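Local structure of putative glycosidase ph117-related (Bacteroides thetaiotaomicron, 5A7V) at residues A[47-52]-A[370-375]; A[75-80]-A[365-370]; A[105-110]-A[143-148]; A[330-335]-A[345-350]. The protein belongs to glycoside hydrolase family 130, binds mannose in its pocket and probably breaks beta-mannosidic bonds in manno-oligosaccharides. All blocks are in the same frame, centred on the assembly; numbering follows the deposited sequence.

Contact 1. Residues A[47-52]-A[370-375]; sequences GANPVI and VGMAIY
Asn49 and Met372 are joined by two hydrogen bonds through the side-chain amide of Asn49. Met372 N donates to Asn49 OD1 at 2.9 Å, tilted 31° from the carbonyl plane. Asn49 ND2 donates to Met372 O, also at 2.9 Å, in the amide plane and on a lone pair of the acceptor. The amide cannot flip without losing both bonds.

The backbone adds a second group of bonds. Val370 O takes the N-H of Val51 at 2.8 Å and, more weakly, that of Ile52. Val370 N returns a nearly straight bond to Ile52 O at 3.0 Å. Pro50, which follows a cis peptide bond, lays its CA 3.4 Å from Val370 O.

Apolar contacts complete the junction. Val51 chi1 of -66° puts CG1 anti to the carbonyl carbon, where it meets Met372 CG at 3.6 Å, the two side chains crossing at about a right angle. The other branch, Val51 CG2, faces Val370 CG1 at 4.0 Å. Ile52 and Val370 touch through CB.

Val51 and Ile52 together face Val370, a classic beta bulge. It ties a loop near the N-terminus to strand 369-375 near the C-terminus, consistent with ring closure of the GH130 beta-propeller.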
loop_
_atom_site.group_PDB
_atom_site.type_symbol
_atom_site.label_atom_id
_atom_site.label_comp_id
_atom_site.label_asym_id
_atom_site.label_seq_id
_atom_site.Cartn_x
_atom_site.Cartn_y
_atom_site.Cartn_z
ATOM N N GLY A 47 12.409 19.336 2.205
ATOM C CA GLY A 47 12.391 19.480 3.647
ATOM C C GLY A 47 11.249 18.854 4.398
ATOM O O GLY A 47 11.279 18.857 5.610
ATOM N N ALA A 48 10.246 18.327 3.699
ATOM C CA ALA A 48 8.998 17.873 4.321
ATOM C C ALA A 48 9.176 16.520 5.011
ATOM O O ALA A 48 8.705 16.280 6.126
ATOM C CB ALA A 48 7.921 17.721 3.261
ATOM N N ASN A 49 9.822 15.600 4.320
ATOM C CA ASN A 49 9.827 14.238 4.803
ATOM C C ASN A 49 10.835 14.004 5.906
ATOM O O ASN A 49 11.911 14.642 5.880
ATOM C CB ASN A 49 10.131 13.256 3.669
ATOM C CG ASN A 49 8.932 13.038 2.718
ATOM O OD1 ASN A 49 7.774 13.097 3.115
ATOM N ND2 ASN A 49 9.220 12.723 1.503
ATOM N N PRO A 50 10.564 13.055 6.801
ATOM C CA PRO A 50 9.315 12.289 6.898
ATOM C C PRO A 50 8.149 13.111 7.457
ATOM O O PRO A 50 8.348 13.974 8.321
ATOM C CB PRO A 50 9.663 11.180 7.877
ATOM C CG PRO A 50 10.732 11.737 8.727
ATOM C CD PRO A 50 11.535 12.649 7.835
ATOM N N VAL A 51 6.947 12.844 6.961
ATOM C CA VAL A 51 5.792 13.616 7.394
ATOM C C VAL A 51 5.179 13.066 8.657
ATOM O O VAL A 51 4.504 13.835 9.338
ATOM C CB VAL A 51 4.753 13.821 6.279
ATOM C CG1 VAL A 51 5.313 14.677 5.156
ATOM C CG2 VAL A 51 4.210 12.505 5.764
ATOM N N ILE A 52 5.330 11.771 8.954
ATOM C CA ILE A 52 4.854 11.160 10.197
ATOM C C ILE A 52 5.985 10.296 10.771
ATOM O O ILE A 52 6.479 9.408 10.083
ATOM C CB ILE A 52 3.532 10.359 10.035
ATOM C CG1 ILE A 52 2.399 11.270 9.474
ATOM C CG2 ILE A 52 3.153 9.697 11.356
ATOM C CD1 ILE A 52 1.142 10.595 9.012
ATOM N N VAL A 370 6.744 7.621 7.710
ATOM C CA VAL A 370 5.861 7.869 6.557
ATOM C C VAL A 370 6.415 9.023 5.731
ATOM O O VAL A 370 6.716 10.105 6.287
ATOM C CB VAL A 370 4.411 8.229 6.985
ATOM C CG1 VAL A 370 3.534 8.561 5.764
ATOM C CG2 VAL A 370 3.797 7.075 7.780
ATOM N N GLY A 371 6.500 8.817 4.418
ATOM C CA GLY A 371 6.903 9.855 3.491
ATOM C C GLY A 371 5.786 10.155 2.512
ATOM O O GLY A 371 4.845 9.352 2.331
ATOM N N MET A 372 5.930 11.294 1.838
ATOM C CA MET A 372 5.024 11.667 0.771
ATOM C C MET A 372 5.771 12.252 -0.422
ATOM O O MET A 372 6.920 12.749 -0.287
ATOM C CB MET A 372 3.906 12.545 1.309
ATOM C CG MET A 372 4.299 13.875 1.774
ATOM S SD MET A 372 4.547 15.115 0.496
ATOM C CE MET A 372 3.114 15.020 -0.464
ATOM N N ALA A 373 5.110 12.235 -1.575
ATOM C CA ALA A 373 5.642 12.892 -2.784
ATOM C C ALA A 373 4.455 13.257 -3.705
ATOM O O ALA A 373 3.362 12.657 -3.562
ATOM C CB ALA A 373 6.638 11.968 -3.498
ATOM N N ILE A 374 4.649 14.224 -4.592
ATOM C CA ILE A 374 3.550 14.778 -5.413
ATOM C C ILE A 374 3.875 14.629 -6.894
ATOM O O ILE A 374 4.944 15.070 -7.353
ATOM C CB ILE A 374 3.279 16.263 -5.098
ATOM C CG1 ILE A 374 3.037 16.496 -3.613
ATOM C CG2 ILE A 374 2.089 16.770 -5.942
ATOM C CD1 ILE A 374 2.938 17.958 -3.213
ATOM N N TYR A 375 2.939 14.054 -7.655
ATOM C CA TYR A 375 2.950 14.068 -9.117
ATOM C C TYR A 375 1.941 15.126 -9.548
ATOM O O TYR A 375 0.722 14.993 -9.285
ATOM C CB TYR A 375 2.594 12.695 -9.687
ATOM C CG TYR A 375 2.163 12.674 -11.130
ATOM C CD1 TYR A 375 2.883 13.338 -12.115
ATOM C CD2 TYR A 375 1.002 11.973 -11.514
ATOM C CE1 TYR A 375 2.469 13.295 -13.441
ATOM C CE2 TYR A 375 0.603 11.937 -12.826
ATOM C CZ TYR A 375 1.288 12.601 -13.789
ATOM O OH TYR A 375 0.872 12.507 -15.079
#

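Contact 2. Residues A[75-80]-A[365-370]; sequences DTFNPA and CADSKV. With MAN (alpha-D-mannopyranose), chain E.
Ser368 OG donates to Asp75 OD1 at 2.8 Å from above the carboxylate plane. The same hydroxyl accepts from Gln341 N, while Asp75 OD2 forms a salt bridge with Arg105. Thr76 N donates to Ser368 O at 3.0 Å. One water accepts from Lys369 NZ and lies within reach of Asp75 OD1 and Ser368 O.

Ser368 and Lys369 both face Cys365 in a classic beta bulge, and Cys365 O accepts from both their N-H groups. This turn joins the last two strands of a propeller blade and carries Asp367 to the mannose pocket. Asp367 OD1 accepts from mannose O4 and OD2 from O6, each at 2.7 Å. Asn78 ND2 donates to the same O4 at 3.0 Å. A second water donates to Asn78 OD1 and Asp367 OD1 and accepts from Asp367 N.

Phe77 chi1 of 60° sets the ring between its backbone N and carbonyl carbon, under Asp367. Asp367 O accepts from Gln341 NE2 and stands 3.4 Å above the ring centre; CB makes a CH-pi contact.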
loop_
_atom_site.group_PDB
_atom_site.type_symbol
_atom_site.label_atom_id
_atom_site.label_comp_id
_atom_site.label_asym_id
_atom_site.label_seq_id
_atom_site.Cartn_x
_atom_site.Cartn_y
_atom_site.Cartn_z
ATOM N N ASP A 75 7.724 2.809 15.524
ATOM C CA ASP A 75 7.798 2.986 14.085
ATOM C C ASP A 75 6.409 3.370 13.575
ATOM O O ASP A 75 5.415 2.853 14.087
ATOM C CB ASP A 75 8.315 1.688 13.424
ATOM C CG ASP A 75 9.792 1.397 13.743
ATOM O OD1 ASP A 75 10.677 2.124 13.182
ATOM O OD2 ASP A 75 9.989 0.490 14.590
ATOM N N THR A 76 6.361 4.296 12.615
ATOM C CA THR A 76 5.094 4.734 12.015
ATOM C C THR A 76 5.298 4.712 10.491
ATOM O O THR A 76 6.160 5.437 9.961
ATOM C CB THR A 76 4.696 6.149 12.455
ATOM O OG1 THR A 76 5.758 7.080 12.243
ATOM C CG2 THR A 76 4.304 6.155 13.898
ATOM N N PHE A 77 4.563 3.873 9.760
ATOM C CA PHE A 77 4.931 3.561 8.369
ATOM C C PHE A 77 3.688 3.105 7.602
ATOM O O PHE A 77 2.565 3.444 7.985
ATOM C CB PHE A 77 6.181 2.615 8.320
ATOM C CG PHE A 77 6.042 1.270 8.983
ATOM C CD1 PHE A 77 5.957 1.153 10.370
ATOM C CD2 PHE A 77 6.061 0.089 8.233
ATOM C CE1 PHE A 77 5.926 -0.084 10.969
ATOM C CE2 PHE A 77 6.029 -1.153 8.813
ATOM C CZ PHE A 77 5.956 -1.247 10.204
ATOM N N ASN A 78 3.904 2.449 6.470
ATOM C CA ASN A 78 2.901 1.774 5.611
ATOM C C ASN A 78 1.467 2.289 5.772
ATOM O O ASN A 78 0.673 1.674 6.483
ATOM C CB ASN A 78 3.014 0.281 5.814
ATOM C CG ASN A 78 4.345 -0.268 5.300
ATOM O OD1 ASN A 78 5.226 0.483 4.880
ATOM N ND2 ASN A 78 4.494 -1.563 5.406
ATOM N N PRO A 79 1.211 3.420 5.100
ATOM C CA PRO A 79 -0.035 4.166 5.336
ATOM C C PRO A 79 -1.083 3.982 4.255
ATOM O O PRO A 79 -0.773 3.787 3.076
ATOM C CB PRO A 79 0.455 5.617 5.287
ATOM C CG PRO A 79 1.508 5.581 4.230
ATOM C CD PRO A 79 2.181 4.265 4.387
ATOM N N ALA A 80 -2.363 4.080 4.653
ATOM C CA ALA A 80 -3.463 4.320 3.706
ATOM C C ALA A 80 -3.665 5.822 3.599
ATOM O O ALA A 80 -3.335 6.566 4.528
ATOM C CB ALA A 80 -4.740 3.689 4.223
ATOM N N CYS A 365 8.700 4.350 4.815
ATOM C CA CYS A 365 10.147 4.569 4.656
ATOM C C CYS A 365 10.881 3.577 5.535
ATOM O O CYS A 365 10.945 3.771 6.768
ATOM C CB CYS A 365 10.509 5.979 5.094
ATOM S SG CYS A 365 9.704 7.312 4.134
ATOM N N ALA A 366 11.406 2.532 4.908
ATOM C CA ALA A 366 12.207 1.520 5.595
ATOM C C ALA A 366 11.531 0.961 6.862
ATOM O O ALA A 366 12.205 0.630 7.834
ATOM C CB ALA A 366 13.624 2.014 5.880
ATOM N N ASP A 367 10.209 0.758 6.785
ATOM C CA ASP A 367 9.420 0.249 7.904
ATOM C C ASP A 367 9.538 1.101 9.199
ATOM O O ASP A 367 9.324 0.605 10.289
ATOM C CB ASP A 367 9.659 -1.242 8.231
ATOM C CG ASP A 367 9.251 -2.233 7.155
ATOM O OD1 ASP A 367 8.775 -1.866 6.059
ATOM O OD2 ASP A 367 9.382 -3.475 7.474
ATOM N N SER A 368 9.834 2.397 9.023
ATOM C CA SER A 368 10.083 3.278 10.164
ATOM C C SER A 368 9.330 4.609 10.181
ATOM O O SER A 368 8.970 5.078 11.271
ATOM C CB SER A 368 11.584 3.528 10.331
ATOM O OG SER A 368 12.217 2.338 10.867
ATOM N N LYS A 369 9.191 5.239 9.019
ATOM C CA LYS A 369 8.590 6.569 8.873
ATOM C C LYS A 369 7.519 6.543 7.786
ATOM O O LYS A 369 7.502 5.620 6.941
ATOM C CB LYS A 369 9.649 7.667 8.575
ATOM C CG LYS A 369 10.880 7.670 9.517
ATOM C CD LYS A 369 10.491 8.171 10.881
ATOM C CE LYS A 369 11.596 8.647 11.835
ATOM N NZ LYS A 369 12.470 7.576 12.291
ATOM N N VAL A 370 6.744 7.621 7.710
ATOM C CA VAL A 370 5.861 7.869 6.557
ATOM C C VAL A 370 6.415 9.023 5.731
ATOM O O VAL A 370 6.716 10.105 6.287
ATOM C CB VAL A 370 4.411 8.229 6.985
ATOM C CG1 VAL A 370 3.534 8.561 5.764
ATOM C CG2 VAL A 370 3.797 7.075 7.780
HETATM C C1 MAN E . 6.219 -7.040 3.336
HETATM C C2 MAN E . 5.242 -5.849 3.218
HETATM C C3 MAN E . 5.300 -4.799 4.344
HETATM C C4 MAN E . 6.754 -4.468 4.725
HETATM C C5 MAN E . 7.785 -5.277 3.915
HETATM C C6 MAN E . 9.231 -5.062 4.416
HETATM O O1 MAN E . 6.530 -7.677 1.981
HETATM O O2 MAN E . 3.933 -6.434 3.177
HETATM O O3 MAN E . 4.653 -5.230 5.526
HETATM O O4 MAN E . 6.896 -3.073 4.553
HETATM O O5 MAN E . 7.419 -6.686 4.057
HETATM O O6 MAN E . 9.344 -5.534 5.766
HETATM O O HOH W 1 11.215 5.270 13.373
HETATM O O HOH W 2 8.090 0.337 4.747
#

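Contact 3. Residues A[105-110]-A[143-148]; sequences RTSRLG and GCEDPR. With MAN (alpha-D-mannopyranose), chain D; BMA (beta-D-mannopyranose), chain C; MAN (alpha-D-mannopyranose), chain E.
Ser107 and Gly143 form a single backbone bridge, and the axes of the strand segments 107-110 and 143-148 cross at 62° and approach to 4.8 Å. It links two neighbouring propeller blades: strand 107-114 is third in one sheet, and strand 143-151 begins the next. Cys144 N donates to Ser107 O at 3.0 Å, from above the carbonyl plane. Gly143 CA makes a CA-H...O contact with Ser107 O at 3.4 Å.

Leu109 and Pro147 pack alongside each other, running in opposite directions, with Leu109 CD1 3.8 Å from Pro147 CB. Leu109 CD2 rests against Cys144 O.

Ser107 OG accepts from Arg93 NE and meets Glu145 through one water. With CG anti to its carbonyl carbon (chi1 -51°) and the chain extended beyond, Glu145 reaches a site where mannose is modelled as both anomers. Its OE1 approaches O6 of either. Asp146 serves the other mannose: its OD1 forms a salt bridge with Arg93 NH1, and its OD2 lies 2.7 Å from O3 of that sugar.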
loop_
_atom_site.group_PDB
_atom_site.type_symbol
_atom_site.label_atom_id
_atom_site.label_comp_id
_atom_site.label_asym_id
_atom_site.label_seq_id
_atom_site.Cartn_x
_atom_site.Cartn_y
_atom_site.Cartn_z
ATOM N N ARG A 105 5.896 -6.872 16.954
ATOM C CA ARG A 105 5.219 -5.835 17.740
ATOM C C ARG A 105 3.704 -5.975 17.539
ATOM O O ARG A 105 3.235 -6.935 16.909
ATOM C CB ARG A 105 5.699 -4.435 17.282
ATOM C CG ARG A 105 7.208 -4.219 17.319
ATOM C CD ARG A 105 7.921 -4.625 16.033
ATOM N NE ARG A 105 9.327 -4.247 16.126
ATOM C CZ ARG A 105 9.800 -3.038 15.934
ATOM N NH1 ARG A 105 9.049 -2.040 15.470
ATOM N NH2 ARG A 105 11.102 -2.793 16.200
ATOM N N THR A 106 2.946 -5.036 18.068
ATOM C CA THR A 106 1.499 -4.955 17.733
ATOM C C THR A 106 1.298 -3.700 16.877
ATOM O O THR A 106 1.729 -2.579 17.271
ATOM C CB THR A 106 0.624 -4.871 19.012
ATOM O OG1 THR A 106 0.822 -6.021 19.827
ATOM C CG2 THR A 106 -0.857 -4.783 18.618
ATOM N N SER A 107 0.657 -3.879 15.720
ATOM C CA SER A 107 0.328 -2.796 14.814
ATOM C C SER A 107 -1.112 -2.306 15.070
ATOM O O SER A 107 -2.058 -3.101 15.188
ATOM C CB SER A 107 0.441 -3.281 13.359
ATOM O OG SER A 107 1.833 -3.507 13.018
ATOM N N ARG A 108 -1.238 -0.997 15.108
ATOM C CA ARG A 108 -2.513 -0.294 15.267
ATOM C C ARG A 108 -2.463 0.901 14.318
ATOM O O ARG A 108 -1.385 1.417 14.014
ATOM C CB ARG A 108 -2.689 0.173 16.717
ATOM C CG ARG A 108 -2.657 -0.965 17.729
ATOM C CD ARG A 108 -2.801 -0.502 19.176
ATOM N NE ARG A 108 -2.722 -1.589 20.139
ATOM C CZ ARG A 108 -1.608 -2.029 20.759
ATOM N NH1 ARG A 108 -0.411 -1.557 20.381
ATOM N NH2 ARG A 108 -1.670 -2.969 21.670
ATOM N N LEU A 109 -3.632 1.378 13.849
ATOM C CA LEU A 109 -3.651 2.452 12.879
ATOM C C LEU A 109 -3.906 3.814 13.505
ATOM O O LEU A 109 -4.932 4.025 14.179
ATOM C CB LEU A 109 -4.690 2.182 11.793
ATOM C CG LEU A 109 -4.567 0.825 11.102
ATOM C CD1 LEU A 109 -5.587 0.766 9.941
ATOM C CD2 LEU A 109 -3.155 0.471 10.634
ATOM N N GLY A 110 -3.000 4.746 13.262
ATOM C CA GLY A 110 -3.161 6.141 13.625
ATOM C C GLY A 110 -3.982 6.886 12.578
ATOM O O GLY A 110 -4.138 6.400 11.459
ATOM N N GLY A 143 -1.862 -7.622 15.501
ATOM C CA GLY A 143 -2.707 -6.464 15.151
ATOM C C GLY A 143 -3.049 -6.348 13.683
ATOM O O GLY A 143 -3.259 -7.366 12.997
ATOM N N CYS A 144 -3.164 -5.099 13.245
ATOM C CA CYS A 144 -3.811 -4.728 11.981
ATOM C C CYS A 144 -2.800 -3.897 11.212
ATOM O O CYS A 144 -2.418 -2.811 11.642
ATOM C CB CYS A 144 -5.091 -3.929 12.264
ATOM S SG CYS A 144 -6.180 -4.734 13.465
ATOM N N GLU A 145 -2.359 -4.422 10.064
ATOM C CA GLU A 145 -1.196 -3.886 9.345
ATOM C C GLU A 145 -1.554 -3.378 7.955
ATOM O O GLU A 145 -2.503 -3.872 7.313
ATOM C CB GLU A 145 -0.129 -4.969 9.121
ATOM C CG GLU A 145 0.261 -5.727 10.359
ATOM C CD GLU A 145 1.179 -6.900 10.110
ATOM O OE1 GLU A 145 1.208 -7.438 8.963
ATOM O OE2 GLU A 145 1.830 -7.384 11.098
ATOM N N ASP A 146 -0.799 -2.419 7.461
ATOM C CA ASP A 146 -0.694 -2.152 6.025
ATOM C C ASP A 146 -2.041 -1.886 5.322
ATOM O O ASP A 146 -2.425 -2.564 4.364
ATOM C CB ASP A 146 0.062 -3.263 5.292
ATOM C CG ASP A 146 1.492 -3.526 5.781
ATOM O OD1 ASP A 146 2.004 -2.760 6.598
ATOM O OD2 ASP A 146 2.042 -4.532 5.261
ATOM N N PRO A 147 -2.749 -0.855 5.806
ATOM C CA PRO A 147 -4.076 -0.560 5.229
ATOM C C PRO A 147 -3.991 0.061 3.854
ATOM O O PRO A 147 -3.080 0.829 3.546
ATOM C CB PRO A 147 -4.681 0.443 6.233
ATOM C CG PRO A 147 -3.450 1.191 6.725
ATOM C CD PRO A 147 -2.381 0.111 6.848
ATOM N N ARG A 148 -4.997 -0.230 3.022
ATOM C CA ARG A 148 -5.253 0.536 1.816
ATOM C C ARG A 148 -6.740 0.929 1.867
ATOM O O ARG A 148 -7.561 0.104 2.270
ATOM C CB ARG A 148 -5.035 -0.243 0.531
ATOM C CG ARG A 148 -3.576 -0.403 0.164
ATOM C CD ARG A 148 -3.070 -1.685 0.473
ATOM N NE ARG A 148 -1.766 -2.041 -0.126
ATOM C CZ ARG A 148 -0.905 -2.747 0.560
ATOM N NH1 ARG A 148 -1.121 -3.087 1.782
ATOM N NH2 ARG A 148 0.263 -3.045 0.009
HETATM C C1 MAN D . 6.286 -9.677 7.543
HETATM C C2 MAN D . 6.261 -8.265 7.139
HETATM C C3 MAN D . 5.884 -7.524 8.401
HETATM C C4 MAN D . 4.614 -8.029 9.076
HETATM C C5 MAN D . 4.613 -9.543 9.193
HETATM C C6 MAN D . 3.226 -10.113 9.393
HETATM O O1 MAN D . 7.333 -10.089 8.337
HETATM O O2 MAN D . 5.253 -7.975 6.178
HETATM O O3 MAN D . 5.693 -6.118 8.187
HETATM O O4 MAN D . 4.512 -7.473 10.400
HETATM O O5 MAN D . 5.100 -10.164 8.020
HETATM O O6 MAN D . 2.322 -9.771 8.336
HETATM C C1 BMA C . 6.414 -9.567 7.485
HETATM C C2 BMA C . 6.345 -8.039 7.390
HETATM C C3 BMA C . 5.872 -7.486 8.716
HETATM C C4 BMA C . 4.569 -8.146 9.123
HETATM C C5 BMA C . 4.633 -9.670 8.974
HETATM C C6 BMA C . 3.295 -10.343 9.215
HETATM O O1 BMA C . 6.897 -10.238 6.333
HETATM O O2 BMA C . 5.403 -7.639 6.385
HETATM O O3 BMA C . 5.736 -6.015 8.710
HETATM O O4 BMA C . 4.325 -7.792 10.494
HETATM O O5 BMA C . 5.095 -10.091 7.669
HETATM O O6 BMA C . 2.270 -9.879 8.331
HETATM C C1 MAN E . 6.219 -7.040 3.336
HETATM C C2 MAN E . 5.242 -5.849 3.218
HETATM C C3 MAN E . 5.300 -4.799 4.344
HETATM C C4 MAN E . 6.754 -4.468 4.725
HETATM C C5 MAN E . 7.785 -5.277 3.915
HETATM C C6 MAN E . 9.231 -5.062 4.416
HETATM O O1 MAN E . 6.530 -7.677 1.981
HETATM O O2 MAN E . 3.933 -6.434 3.177
HETATM O O3 MAN E . 4.653 -5.230 5.526
HETATM O O4 MAN E . 6.896 -3.073 4.553
HETATM O O5 MAN E . 7.419 -6.686 4.057
HETATM O O6 MAN E . 9.344 -5.534 5.766
HETATM O O HOH W 3 2.310 -6.131 13.449
#

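Contact 4. Residues A[330-335]-A[345-350]; sequences FRPMDS and GTVFIE. With MAN (alpha-D-mannopyranose), chain E.
Val347, at the start of the pocket-lining strand 347-355 of a propeller blade, packs against Phe330 and Pro332 in the loop before helix 335-338. The Phe330 and Val347 side chains cross at about a right angle. Phe330 CD2 touches Val347 CG2 at 3.6 Å. Val347 chi1 of -72° sets CG2 between the backbone N and the carbonyl carbon, and this branch also reaches Arg331 CA at 3.5 Å. Pro332 lies to one side: its CD meets Val347 CG2 at 3.9 Å and its CG sits over the peptide between Thr346 and Val347. Ile349 adds a longer touch on Phe330. The Phe330 ring also stacks edge-to-face with Tyr363.

Phe348 points away from the loop. One face of its ring is turned to the mannose, with CZ 3.7 Å from sugar C2.

No hydrogen bond joins the two segments. Phe330 and Val347 pair their backbones with Ala308 and Tyr306 of strand 306-314. The loop's direct hold on strand 347-355 is therefore apolar, probably resting on close fit and exclusion of water.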
loop_
_atom_site.group_PDB
_atom_site.type_symbol
_atom_site.label_atom_id
_atom_site.label_comp_id
_atom_site.label_asym_id
_atom_site.label_seq_id
_atom_site.Cartn_x
_atom_site.Cartn_y
_atom_site.Cartn_z
ATOM N N PHE A 330 10.260 5.062 -8.483
ATOM C CA PHE A 330 10.413 5.681 -7.147
ATOM C C PHE A 330 11.173 4.645 -6.342
ATOM O O PHE A 330 10.816 3.463 -6.303
ATOM C CB PHE A 330 9.021 5.982 -6.569
ATOM C CG PHE A 330 8.998 6.978 -5.427
ATOM C CD1 PHE A 330 9.185 8.317 -5.669
ATOM C CD2 PHE A 330 8.788 6.574 -4.123
ATOM C CE1 PHE A 330 9.171 9.240 -4.629
ATOM C CE2 PHE A 330 8.775 7.488 -3.090
ATOM C CZ PHE A 330 8.958 8.823 -3.360
ATOM N N ARG A 331 12.251 5.095 -5.688
ATOM C CA ARG A 331 13.129 4.167 -4.960
ATOM C C ARG A 331 13.728 4.898 -3.775
ATOM O O ARG A 331 13.669 6.130 -3.718
ATOM C CB ARG A 331 14.218 3.577 -5.868
ATOM C CG ARG A 331 15.243 4.578 -6.355
ATOM C CD ARG A 331 16.204 3.921 -7.320
ATOM N NE ARG A 331 17.162 4.842 -7.911
ATOM C CZ ARG A 331 18.341 5.156 -7.360
ATOM N NH1 ARG A 331 18.730 4.620 -6.220
ATOM N NH2 ARG A 331 19.110 6.018 -7.994
ATOM N N PRO A 332 14.341 4.146 -2.842
ATOM C CA PRO A 332 14.931 4.886 -1.719
ATOM C C PRO A 332 16.056 5.846 -2.145
ATOM O O PRO A 332 17.015 5.435 -2.831
ATOM C CB PRO A 332 15.475 3.779 -0.801
ATOM C CG PRO A 332 14.505 2.633 -1.039
ATOM C CD PRO A 332 14.297 2.707 -2.556
ATOM N N MET A 333 15.927 7.106 -1.756
ATOM C CA MET A 333 16.878 8.156 -2.081
ATOM C C MET A 333 17.379 8.889 -0.831
ATOM O O MET A 333 18.545 9.231 -0.746
ATOM C CB MET A 333 16.275 9.176 -3.041
ATOM C CG MET A 333 15.865 8.663 -4.402
ATOM S SD MET A 333 17.149 8.063 -5.449
ATOM C CE MET A 333 18.008 9.608 -5.798
ATOM N N ASP A 334 16.521 9.117 0.141
ATOM C CA ASP A 334 16.882 9.774 1.387
ATOM C C ASP A 334 17.259 8.747 2.471
ATOM O O ASP A 334 16.896 7.577 2.413
ATOM C CB ASP A 334 15.728 10.682 1.851
ATOM C CG ASP A 334 15.513 11.870 0.933
ATOM O OD1 ASP A 334 16.382 12.196 0.082
ATOM O OD2 ASP A 334 14.482 12.552 1.056
ATOM N N SER A 335 17.996 9.218 3.481
ATOM C CA SER A 335 18.531 8.329 4.493
ATOM C C SER A 335 17.520 7.436 5.172
ATOM O O SER A 335 17.744 6.236 5.371
ATOM C CB SER A 335 19.336 9.134 5.531
ATOM O OG SER A 335 18.491 10.010 6.264
ATOM N N GLY A 345 16.090 -1.078 3.214
ATOM C CA GLY A 345 15.424 0.055 2.639
ATOM C C GLY A 345 14.105 -0.233 1.944
ATOM O O GLY A 345 13.966 -1.250 1.296
ATOM N N THR A 346 13.146 0.695 2.081
ATOM C CA THR A 346 11.894 0.640 1.285
ATOM C C THR A 346 11.447 2.035 0.960
ATOM O O THR A 346 11.627 2.956 1.790
ATOM C CB THR A 346 10.697 -0.054 2.011
ATOM O OG1 THR A 346 10.166 0.876 2.967
ATOM C CG2 THR A 346 11.028 -1.369 2.663
ATOM N N VAL A 347 10.731 2.157 -0.169
ATOM C CA VAL A 347 9.694 3.177 -0.355
ATOM C C VAL A 347 8.421 2.388 -0.660
ATOM O O VAL A 347 8.128 2.057 -1.821
ATOM C CB VAL A 347 10.031 4.244 -1.412
ATOM C CG1 VAL A 347 11.112 5.173 -0.877
ATOM C CG2 VAL A 347 10.468 3.651 -2.752
ATOM N N PHE A 348 7.699 2.005 0.392
ATOM C CA PHE A 348 6.600 1.038 0.258
ATOM C C PHE A 348 5.300 1.805 -0.029
ATOM O O PHE A 348 4.695 2.377 0.872
ATOM C CB PHE A 348 6.480 0.186 1.513
ATOM C CG PHE A 348 5.622 -1.024 1.336
ATOM C CD1 PHE A 348 6.113 -2.184 0.725
ATOM C CD2 PHE A 348 4.259 -0.986 1.712
ATOM C CE1 PHE A 348 5.308 -3.273 0.508
ATOM C CE2 PHE A 348 3.475 -2.090 1.510
ATOM C CZ PHE A 348 3.963 -3.225 0.924
ATOM N N ILE A 349 4.949 1.883 -1.315
ATOM C CA ILE A 349 3.858 2.727 -1.746
ATOM C C ILE A 349 2.519 2.094 -1.447
ATOM O O ILE A 349 2.309 0.908 -1.678
ATOM C CB ILE A 349 4.032 3.146 -3.212
ATOM C CG1 ILE A 349 4.013 1.968 -4.190
ATOM C CG2 ILE A 349 5.271 4.013 -3.396
ATOM C CD1 ILE A 349 3.657 2.346 -5.614
ATOM N N GLU A 350 1.606 2.933 -0.925
ATOM C CA GLU A 350 0.412 2.358 -0.331
ATOM C C GLU A 350 -0.806 3.282 -0.329
ATOM O O GLU A 350 -1.938 2.740 -0.258
ATOM C CB GLU A 350 0.742 1.902 1.072
ATOM C CG GLU A 350 -0.284 1.016 1.737
ATOM C CD GLU A 350 0.231 0.386 3.012
ATOM O OE1 GLU A 350 1.425 0.027 3.106
ATOM O OE2 GLU A 350 -0.549 0.156 3.987
HETATM C C1 MAN E . 6.219 -7.040 3.336
HETATM C C2 MAN E . 5.242 -5.849 3.218
HETATM C C3 MAN E . 5.300 -4.799 4.344
HETATM C C4 MAN E . 6.754 -4.468 4.725
HETATM C C5 MAN E . 7.785 -5.277 3.915
HETATM C C6 MAN E . 9.231 -5.062 4.416
HETATM O O1 MAN E . 6.530 -7.677 1.981
HETATM O O2 MAN E . 3.933 -6.434 3.177
HETATM O O3 MAN E . 4.653 -5.230 5.526
HETATM O O4 MAN E . 6.896 -3.073 4.553
HETATM O O5 MAN E . 7.419 -6.686 4.057
HETATM O O6 MAN E . 9.344 -5.534 5.766
#

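Contacts 2, 3 and 4 all touch the same mannose, through Asn78 and Asp367, Asp146, and Phe348 respectively. Contact 1 stands farther back: the side chain of Val370, shared with contact 2, is about 11 Å from that sugar, nearest atoms. Contacts 2 and 3 are joined by a salt bridge, Asp75 OD2 to Arg105 NH1 at 2.8 Å, and by a hydrogen bond from Asn78 ND2 to Asp146 OD1 at 3.0 Å, which probably helps position both sugar-binding residues. Contact 4 meets contact 2 at Ala366 N and Thr346 O, 3.2 Å apart. It meets contact 1 where Ala373 CB lies 3.9 Å from Phe330 CE1. Contacts 1 and 3 stay about 7 Å apart, nearest atoms.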